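Local coordinates for protein RNA polymerase sigma factor (PDB 5UXX) that probably acts as an ECF-type sigma factor of the sigma-70 family, binding DNA and directing RNA polymerase to its promoters, at residues Lys6-Glu11 / Lys43-Gln48; Gly54-Ala59 / Ser127-Glu132; Leu110-Ala115 / Arg153-Glu158. One frame throughout, in Å; residues are numbered along the deposited sequence.

Interaction 1 of 3, residues Lys6-Glu11 / Lys43-Gln48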
loop_
_atom_site.group_PDB
_atom_site.type_symbol
_atom_site.label_atom_id
_atom_site.label_comp_id
_atom_site.label_asym_id
_atom_site.label_seq_id
_atom_site.Cartn_x
_atom_site.Cartn_y
_atom_site.Cartn_z
ATOM N N LYS A 6 9.328 -23.641 6.239
ATOM C CA LYS A 6 9.349 -22.375 6.961
ATOM C C LYS A 6 9.687 -21.203 6.046
ATOM O O LYS A 6 9.460 -20.048 6.398
ATOM C CB LYS A 6 10.353 -22.446 8.115
ATOM N N ASP A 7 10.217 -21.517 4.866
ATOM C CA ASP A 7 10.701 -20.514 3.919
ATOM C C ASP A 7 9.668 -19.480 3.481
ATOM O O ASP A 7 9.956 -18.284 3.498
ATOM C CB ASP A 7 11.256 -21.214 2.676
ATOM C CG ASP A 7 12.600 -21.870 2.928
ATOM O OD1 ASP A 7 13.050 -21.890 4.096
ATOM O OD2 ASP A 7 13.204 -22.374 1.960
ATOM N N PHE A 8 8.479 -19.925 3.088
ATOM C CA PHE A 8 7.444 -18.991 2.660
ATOM C C PHE A 8 7.052 -18.053 3.799
ATOM O O PHE A 8 6.841 -16.859 3.587
ATOM C CB PHE A 8 6.212 -19.733 2.140
ATOM C CG PHE A 8 5.133 -18.820 1.630
ATOM C CD1 PHE A 8 5.295 -18.139 0.434
ATOM C CD2 PHE A 8 3.962 -18.634 2.348
ATOM C CE1 PHE A 8 4.308 -17.293 -0.040
ATOM C CE2 PHE A 8 2.972 -17.790 1.878
ATOM C CZ PHE A 8 3.146 -17.118 0.684
ATOM N N LYS A 9 6.956 -18.605 5.004
ATOM C CA LYS A 9 6.637 -17.822 6.192
ATOM C C LYS A 9 7.675 -16.736 6.464
ATOM O O LYS A 9 7.330 -15.594 6.768
ATOM C CB LYS A 9 6.523 -18.736 7.412
ATOM C CG LYS A 9 6.324 -17.996 8.722
ATOM C CD LYS A 9 6.680 -18.879 9.903
ATOM C CE LYS A 9 6.690 -18.088 11.199
ATOM N NZ LYS A 9 6.841 -18.976 12.385
ATOM N N GLN A 10 8.947 -17.100 6.349
ATOM C CA GLN A 10 10.038 -16.170 6.614
ATOM C C GLN A 10 10.103 -15.069 5.560
ATOM O O GLN A 10 10.476 -13.935 5.859
ATOM C CB GLN A 10 11.368 -16.921 6.683
ATOM C CG GLN A 10 11.476 -17.852 7.882
ATOM C CD GLN A 10 12.837 -18.506 7.998
ATOM O OE1 GLN A 10 13.261 -19.245 7.110
ATOM N NE2 GLN A 10 13.529 -18.240 9.099
ATOM N N GLU A 11 9.738 -15.408 4.327
ATOM C CA GLU A 11 9.662 -14.422 3.256
ATOM C C GLU A 11 8.548 -13.412 3.518
ATOM O O GLU A 11 8.696 -12.224 3.231
ATOM C CB GLU A 11 9.445 -15.108 1.904
ATOM C CG GLU A 11 10.630 -15.931 1.407
ATOM C CD GLU A 11 11.729 -15.088 0.777
ATOM O OE1 GLU A 11 12.486 -15.632 -0.056
ATOM O OE2 GLU A 11 11.847 -13.892 1.113
ATOM N N LYS A 43 -5.181 -15.235 1.975
ATOM C CA LYS A 43 -5.300 -15.574 0.561
ATOM C C LYS A 43 -3.950 -15.970 -0.028
ATOM O O LYS A 43 -3.863 -16.895 -0.834
ATOM C CB LYS A 43 -5.894 -14.405 -0.226
ATOM C CG LYS A 43 -7.334 -14.085 0.134
ATOM C CD LYS A 43 -7.866 -12.926 -0.693
ATOM C CE LYS A 43 -9.235 -12.484 -0.205
ATOM N NZ LYS A 43 -10.247 -13.570 -0.317
ATOM N N ALA A 44 -2.901 -15.263 0.379
ATOM C CA ALA A 44 -1.558 -15.532 -0.120
ATOM C C ALA A 44 -1.063 -16.898 0.340
ATOM O O ALA A 44 -0.379 -17.600 -0.402
ATOM C CB ALA A 44 -0.598 -14.443 0.330
ATOM N N TRP A 45 -1.412 -17.269 1.567
ATOM C CA TRP A 45 -1.018 -18.565 2.104
ATOM C C TRP A 45 -1.686 -19.699 1.336
ATOM O O TRP A 45 -1.079 -20.741 1.096
ATOM C CB TRP A 45 -1.359 -18.664 3.591
ATOM C CG TRP A 45 -0.715 -19.838 4.261
ATOM C CD1 TRP A 45 -1.219 -21.103 4.358
ATOM C CD2 TRP A 45 0.561 -19.864 4.911
ATOM N NE1 TRP A 45 -0.340 -21.911 5.035
ATOM C CE2 TRP A 45 0.762 -21.174 5.386
ATOM C CE3 TRP A 45 1.552 -18.903 5.140
ATOM C CZ2 TRP A 45 1.911 -21.551 6.076
ATOM C CZ3 TRP A 45 2.693 -19.279 5.827
ATOM C CH2 TRP A 45 2.863 -20.591 6.287
ATOM N N ALA A 46 -2.943 -19.493 0.957
ATOM C CA ALA A 46 -3.683 -20.499 0.209
ATOM C C ALA A 46 -3.187 -20.610 -1.232
ATOM O O ALA A 46 -3.156 -21.701 -1.800
ATOM C CB ALA A 46 -5.172 -20.184 0.233
ATOM N N LYS A 47 -2.791 -19.482 -1.815
ATOM C CA LYS A 47 -2.352 -19.457 -3.209
ATOM C C LYS A 47 -0.833 -19.488 -3.355
ATOM O O LYS A 47 -0.310 -19.262 -4.447
ATOM C CB LYS A 47 -2.893 -18.209 -3.908
ATOM C CG LYS A 47 -4.399 -18.043 -3.840
ATOM C CD LYS A 47 -4.800 -16.619 -4.196
ATOM C CE LYS A 47 -4.693 -16.363 -5.691
ATOM N NZ LYS A 47 -4.672 -14.907 -6.009
ATOM N N GLN A 48 -0.132 -19.770 -2.260
ATOM C CA GLN A 48 1.329 -19.711 -2.236
ATOM C C GLN A 48 1.982 -20.613 -3.284
ATOM O O GLN A 48 3.071 -20.318 -3.771
ATOM C CB GLN A 48 1.860 -20.054 -0.841
ATOM C CG GLN A 48 1.666 -21.486 -0.392
ATOM C CD GLN A 48 2.268 -21.731 0.977
ATOM O OE1 GLN A 48 3.477 -21.926 1.111
ATOM N NE2 GLN A 48 1.429 -21.705 2.006
#

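Interaction 2 of 3, residues Gly54-Ala59 / Ser127-Glu132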
loop_
_atom_site.group_PDB
_atom_site.type_symbol
_atom_site.label_atom_id
_atom_site.label_comp_id
_atom_site.label_asym_id
_atom_site.label_seq_id
_atom_site.Cartn_x
_atom_site.Cartn_y
_atom_site.Cartn_z
ATOM N N GLY A 54 11.065 -17.262 -9.174
ATOM C CA GLY A 54 11.947 -16.303 -9.811
ATOM C C GLY A 54 11.287 -14.967 -10.088
ATOM O O GLY A 54 11.917 -14.055 -10.623
ATOM N N SER A 55 10.014 -14.846 -9.722
ATOM C CA SER A 55 9.291 -13.594 -9.913
ATOM C C SER A 55 9.295 -12.757 -8.638
ATOM O O SER A 55 9.803 -13.187 -7.603
ATOM C CB SER A 55 7.854 -13.869 -10.363
ATOM O OG SER A 55 7.144 -14.610 -9.387
ATOM N N ASN A 56 8.729 -11.558 -8.721
ATOM C CA ASN A 56 8.706 -10.640 -7.589
ATOM C C ASN A 56 7.619 -11.012 -6.587
ATOM O O ASN A 56 6.428 -10.872 -6.868
ATOM C CB ASN A 56 8.509 -9.202 -8.076
ATOM C CG ASN A 56 8.854 -8.171 -7.016
ATOM O OD1 ASN A 56 8.473 -8.300 -5.853
ATOM N ND2 ASN A 56 9.586 -7.138 -7.417
ATOM N N LEU A 57 8.036 -11.488 -5.418
ATOM C CA LEU A 57 7.096 -11.904 -4.383
ATOM C C LEU A 57 6.351 -10.713 -3.794
ATOM O O LEU A 57 5.155 -10.797 -3.513
ATOM C CB LEU A 57 7.823 -12.665 -3.273
ATOM C CG LEU A 57 6.944 -13.141 -2.115
ATOM C CD1 LEU A 57 5.901 -14.133 -2.605
ATOM C CD2 LEU A 57 7.793 -13.749 -1.012
ATOM N N LYS A 58 7.065 -9.608 -3.610
ATOM C CA LYS A 58 6.471 -8.395 -3.061
ATOM C C LYS A 58 5.366 -7.881 -3.977
ATOM O O LYS A 58 4.292 -7.501 -3.514
ATOM C CB LYS A 58 7.537 -7.317 -2.855
ATOM C CG LYS A 58 7.080 -6.141 -2.007
ATOM C CD LYS A 58 8.143 -5.055 -1.951
ATOM C CE LYS A 58 9.471 -5.604 -1.451
ATOM N NZ LYS A 58 10.567 -4.602 -1.569
ATOM N N ALA A 59 5.631 -7.885 -5.279
ATOM C CA ALA A 59 4.644 -7.456 -6.263
ATOM C C ALA A 59 3.452 -8.408 -6.289
ATOM O O ALA A 59 2.312 -7.988 -6.483
ATOM C CB ALA A 59 5.276 -7.361 -7.643
ATOM N N SER A 127 7.024 2.308 -2.332
ATOM C CA SER A 127 7.120 0.853 -2.235
ATOM C C SER A 127 8.353 0.298 -2.944
ATOM O O SER A 127 8.713 -0.865 -2.758
ATOM C CB SER A 127 5.855 0.203 -2.799
ATOM O OG SER A 127 4.700 0.691 -2.138
ATOM N N GLY A 128 8.995 1.127 -3.761
ATOM C CA GLY A 128 10.250 0.752 -4.389
ATOM C C GLY A 128 10.123 -0.138 -5.613
ATOM O O GLY A 128 11.078 -0.818 -5.987
ATOM N N PHE A 129 8.950 -0.140 -6.237
ATOM C CA PHE A 129 8.744 -0.924 -7.452
ATOM C C PHE A 129 9.239 -0.186 -8.690
ATOM O O PHE A 129 9.270 1.045 -8.722
ATOM C CB PHE A 129 7.266 -1.280 -7.628
ATOM C CG PHE A 129 6.754 -2.271 -6.624
ATOM C CD1 PHE A 129 7.159 -3.595 -6.671
ATOM C CD2 PHE A 129 5.857 -1.883 -5.644
ATOM C CE1 PHE A 129 6.688 -4.511 -5.751
ATOM C CE2 PHE A 129 5.380 -2.795 -4.721
ATOM C CZ PHE A 129 5.796 -4.110 -4.775
ATOM N N SER A 130 9.634 -0.947 -9.704
ATOM C CA SER A 130 9.973 -0.379 -11.000
ATOM C C SER A 130 8.693 0.009 -11.732
ATOM O O SER A 130 7.602 -0.402 -11.337
ATOM C CB SER A 130 10.784 -1.370 -11.833
ATOM O OG SER A 130 10.015 -2.520 -12.139
ATOM N N TYR A 131 8.824 0.804 -12.790
ATOM C CA TYR A 131 7.670 1.168 -13.608
ATOM C C TYR A 131 7.034 -0.080 -14.209
ATOM O O TYR A 131 5.811 -0.182 -14.304
ATOM C CB TYR A 131 8.071 2.143 -14.717
ATOM C CG TYR A 131 8.501 3.502 -14.212
ATOM C CD1 TYR A 131 7.602 4.338 -13.564
ATOM C CD2 TYR A 131 9.802 3.951 -14.393
ATOM C CE1 TYR A 131 7.988 5.581 -13.101
ATOM C CE2 TYR A 131 10.198 5.194 -13.934
ATOM C CZ TYR A 131 9.287 6.004 -13.289
ATOM O OH TYR A 131 9.674 7.242 -12.830
ATOM N N GLU A 132 7.880 -1.023 -14.609
ATOM C CA GLU A 132 7.430 -2.287 -15.176
ATOM C C GLU A 132 6.560 -3.068 -14.191
ATOM O O GLU A 132 5.461 -3.505 -14.530
ATOM C CB GLU A 132 8.633 -3.134 -15.600
ATOM C CG GLU A 132 8.292 -4.279 -16.535
ATOM C CD GLU A 132 8.005 -3.807 -17.947
ATOM O OE1 GLU A 132 8.924 -3.251 -18.585
ATOM O OE2 GLU A 132 6.863 -3.989 -18.417
HETATM O O HOH W 1 9.952 -3.080 -3.835
#

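Interaction 3 of 3, residues Leu110-Ala115 / Arg153-Glu158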
loop_
_atom_site.group_PDB
_atom_site.type_symbol
_atom_site.label_atom_id
_atom_site.label_comp_id
_atom_site.label_asym_id
_atom_site.label_seq_id
_atom_site.Cartn_x
_atom_site.Cartn_y
_atom_site.Cartn_z
ATOM N N LEU A 110 -2.685 12.621 0.327
ATOM C CA LEU A 110 -2.809 11.425 -0.502
ATOM C C LEU A 110 -4.260 11.163 -0.888
ATOM O O LEU A 110 -4.550 10.742 -2.008
ATOM C CB LEU A 110 -2.241 10.206 0.225
ATOM C CG LEU A 110 -0.721 10.099 0.348
ATOM C CD1 LEU A 110 -0.346 8.919 1.230
ATOM C CD2 LEU A 110 -0.082 9.970 -1.026
ATOM N N ASN A 111 -5.166 11.413 0.050
ATOM C CA ASN A 111 -6.587 11.183 -0.173
ATOM C C ASN A 111 -7.208 12.206 -1.125
ATOM O O ASN A 111 -8.285 11.977 -1.672
ATOM C CB ASN A 111 -7.333 11.189 1.162
ATOM C CG ASN A 111 -7.092 9.927 1.970
ATOM O OD1 ASN A 111 -6.336 9.047 1.558
ATOM N ND2 ASN A 111 -7.738 9.833 3.126
HETATM N N MSE A 112 -6.524 13.331 -1.316
HETATM C CA MSE A 112 -6.976 14.348 -2.261
HETATM C C MSE A 112 -6.745 13.889 -3.695
HETATM O O MSE A 112 -7.395 14.364 -4.625
HETATM C CB MSE A 112 -6.257 15.676 -2.014
HETATM C CG MSE A 112 -6.569 16.323 -0.678
HETATM SE SE MSE A 112 -8.388 17.010 -0.589
HETATM C CE MSE A 112 -8.267 18.367 -1.986
ATOM N N LEU A 113 -5.804 12.965 -3.866
ATOM C CA LEU A 113 -5.502 12.408 -5.177
ATOM C C LEU A 113 -6.604 11.464 -5.636
ATOM O O LEU A 113 -7.412 11.000 -4.831
ATOM C CB LEU A 113 -4.164 11.664 -5.151
ATOM C CG LEU A 113 -2.929 12.435 -4.686
ATOM C CD1 LEU A 113 -1.716 11.515 -4.631
ATOM C CD2 LEU A 113 -2.663 13.621 -5.594
ATOM N N SER A 114 -6.638 11.184 -6.935
ATOM C CA SER A 114 -7.502 10.135 -7.459
ATOM C C SER A 114 -6.973 8.784 -6.993
ATOM O O SER A 114 -5.819 8.676 -6.577
ATOM C CB SER A 114 -7.572 10.188 -8.986
ATOM O OG SER A 114 -6.339 9.800 -9.567
ATOM N N ALA A 115 -7.818 7.761 -7.055
ATOM C CA ALA A 115 -7.432 6.421 -6.624
ATOM C C ALA A 115 -6.222 5.904 -7.400
ATOM O O ALA A 115 -5.331 5.274 -6.830
ATOM C CB ALA A 115 -8.604 5.463 -6.774
ATOM N N ARG A 153 2.597 13.543 -8.414
ATOM C CA ARG A 153 3.722 14.258 -7.825
ATOM C C ARG A 153 3.474 15.764 -7.825
ATOM O O ARG A 153 3.677 16.429 -6.810
ATOM C CB ARG A 153 5.018 13.933 -8.571
ATOM C CG ARG A 153 6.260 14.546 -7.944
ATOM C CD ARG A 153 7.275 14.962 -8.994
ATOM N NE ARG A 153 8.325 15.805 -8.427
ATOM C CZ ARG A 153 9.375 16.251 -9.108
ATOM N NH1 ARG A 153 9.523 15.934 -10.386
ATOM N NH2 ARG A 153 10.279 17.014 -8.509
ATOM N N ASN A 154 3.023 16.294 -8.958
ATOM C CA ASN A 154 2.772 17.726 -9.084
ATOM C C ASN A 154 1.633 18.202 -8.188
ATOM O O ASN A 154 1.668 19.317 -7.669
ATOM C CB ASN A 154 2.463 18.088 -10.538
ATOM C CG ASN A 154 3.683 18.004 -11.433
ATOM O OD1 ASN A 154 4.819 18.073 -10.963
ATOM N ND2 ASN A 154 3.454 17.855 -12.733
ATOM N N ARG A 155 0.628 17.352 -8.005
ATOM C CA ARG A 155 -0.501 17.687 -7.144
ATOM C C ARG A 155 -0.098 17.678 -5.673
ATOM O O ARG A 155 -0.522 18.537 -4.900
ATOM C CB ARG A 155 -1.661 16.719 -7.379
ATOM C CG ARG A 155 -2.925 17.080 -6.616
ATOM C CD ARG A 155 -4.177 16.728 -7.402
ATOM N NE ARG A 155 -5.373 16.751 -6.564
ATOM C CZ ARG A 155 -5.973 17.859 -6.140
ATOM N NH1 ARG A 155 -5.496 19.050 -6.474
ATOM N NH2 ARG A 155 -7.058 17.775 -5.379
ATOM N N LEU A 156 0.725 16.706 -5.292
ATOM C CA LEU A 156 1.221 16.612 -3.922
ATOM C C LEU A 156 2.091 17.812 -3.560
ATOM O O LEU A 156 2.068 18.282 -2.422
ATOM C CB LEU A 156 2.007 15.315 -3.723
ATOM C CG LEU A 156 1.189 14.044 -3.485
ATOM C CD1 LEU A 156 2.106 12.864 -3.196
ATOM C CD2 LEU A 156 0.198 14.248 -2.348
ATOM N N GLN A 157 2.859 18.300 -4.530
ATOM C CA GLN A 157 3.725 19.455 -4.317
ATOM C C GLN A 157 2.905 20.703 -4.002
ATOM O O GLN A 157 3.265 21.489 -3.125
ATOM C CB GLN A 157 4.602 19.703 -5.545
ATOM C CG GLN A 157 5.659 18.638 -5.785
ATOM C CD GLN A 157 6.402 18.840 -7.092
ATOM O OE1 GLN A 157 5.831 19.309 -8.077
ATOM N NE2 GLN A 157 7.678 18.479 -7.110
ATOM N N GLU A 158 1.800 20.876 -4.720
ATOM C CA GLU A 158 0.909 22.007 -4.495
ATOM C C GLU A 158 0.130 21.834 -3.194
ATOM O O GLU A 158 -0.108 22.797 -2.467
ATOM C CB GLU A 158 -0.057 22.175 -5.671
#

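Interaction 1 of 3, residues Lys6-Glu11 / Lys43-Gln48
In the helical region 2 module of this sigma factor, helix 7-26 meets the C-terminal end of helix 33-46 through Phe8, whose ring meets Gln48 over one face and Trp45 along its edge. The contact is a worked example of one aromatic side chain joining a helix start to the end of another helix and the turn that follows it. With CG anti to the backbone N (chi1 -178°), the Phe8 ring extends straight across toward the other segment. One of its faces carries Gln48: CB sits over it in a CH-pi contact, 3.7 Å from the ring centroid. The amide oxygen follows the same ring back toward its root, where Gln48 OE1 comes to 3.6 Å from Phe8 CG, and amide and ring planes are inclined by only 30°. Toward Trp45 the same phenyl ring presents its edge, in an offset edge-to-face pair with centroids of Phe8 and the Trp45 six-membered ring 5.5 Å apart. Phe8 CD2 and Trp45 CE3 approach to 3.7 Å.

Gln48 is held in place from within its own segment. Its NE2 donates at 2.8 Å to a lone pair of Trp45 O, which itself lies close to the plane of the Gln48 amide; this fixes the amide's rotation and ties the turn back to the helix. Ala44, whose carbonyl O approaches Phe8 CZ, also packs on Trp60, Leu61 and Ile64 of helix 57-81. Lys9 NZ is salt-bridged outside this contact, to acidic groups on the chain of another protein. The aliphatic root of Lys9 remains here, CB lying at the indole edge, 4.2 Å from Trp45 CZ3.

Interaction 2 of 3, residues Gly54-Ala59 / Ser127-Glu132
Asn56 is the first residue of Gly54-Ala59 to reach Phe129, with OD1 near the plane of the phenyl ring at its edge, 4.2 Å from CE1. The same oxygen caps the helix that starts here: Ala59 N donates to Asn56 OD1 at 2.9 Å, approaching from above the carbonyl plane. Lys58 comes next, and its methylene groups cross the ring obliquely, with Lys58 CG 3.7 Å from Phe129 CZ. A bend at chi3 (-56°) then turns the chain, and a single water joins its end to the opposite loop: Lys58 NZ donates to the water at 2.8 Å, and the water donates to Ser127 O over an equal distance. This bridge crosses above the rim of one face of Phe129. Ala59 completes the row, its CB 3.7 Å from Phe129 CE1 and its backbone N at the ring edge.

Phe129 also meets Phe62 edge-to-face and packs on Leu123 and Ile137, so it touches side chains of helices 57-81, 115-125 and 131-138. One aromatic residue from a loop, received by an N-capped helix start, thus forms an interface between regions 2 and 4 of the sigma factor, just before helix 131-138 of the region 4 helix-turn-helix.

Interaction 3 of 3, residues Leu110-Ala115 / Arg153-Glu158
Leu110, which meets Leu156 across the contact, has a carbonyl oxygen gripped by two donors: Leu113 N at 3.2 Å, spanning three residues as in a 3-10 turn, and the guanidinium NH1 of Arg118. That same NH1 also bonds to Leu113 O, so a single arginine nitrogen secures two carbonyls where helix 103-112 ends. This polar network probably helps to fix the turn that carries two leucines whose methyl ends reach helix 142-159.

Leu113 divides its branches between neighbours. CD1 meets Leu156, 4.0 Å from CG, the two side chains crossing at about a right angle. CD2 lies along the aliphatic part of Arg155, 3.6 Å from CG, the side chains running past each other in opposite directions. Leu110 adds a looser contact, its CD2 standing 4.2 Å from Leu156 CD1.

At the outer margin, Arg155 bends at chi2 (146°) and brings its guanidinium across Met112, a selenomethionine in this structure, the side chains again nearly perpendicular. Met112 O lies at the edge of that group, in its plane and 3.5 Å from Arg155 NH2, while Met112 CE packs against the same nitrogen at 3.7 Å.

Within region 4, the contact joins the end of helix 103-112 to the long C-terminal helix 142-159. Helix 115-125 lies beside it, Ile122 touching Leu110 and Ile121 touching Leu113, while Leu110 and Leu156 also pack on the chain of another protein.

How the interactions relate
From the N terminus, interaction 1 closes the first loop, returning the end of helix 33-46 to the start of helix 7-26 within region 2. Interaction 2 then opens in the loop leading into helix 57-81 and in its first turn. Interactions 1 and 2 touch, Glu11 CB packing on Leu57 CD2 at 3.6 Å. Interaction 3 opens at the end of helix 103-112, before interaction 2 has closed at the loop ahead of helix 131-138, and itself closes on helix 142-159; these two therefore cross along the chain. Interaction 2 joins regions 2 and 4, whereas interactions 1 and 3 lie on opposite sides of the chain's centre, their own centres about 34 Å apart.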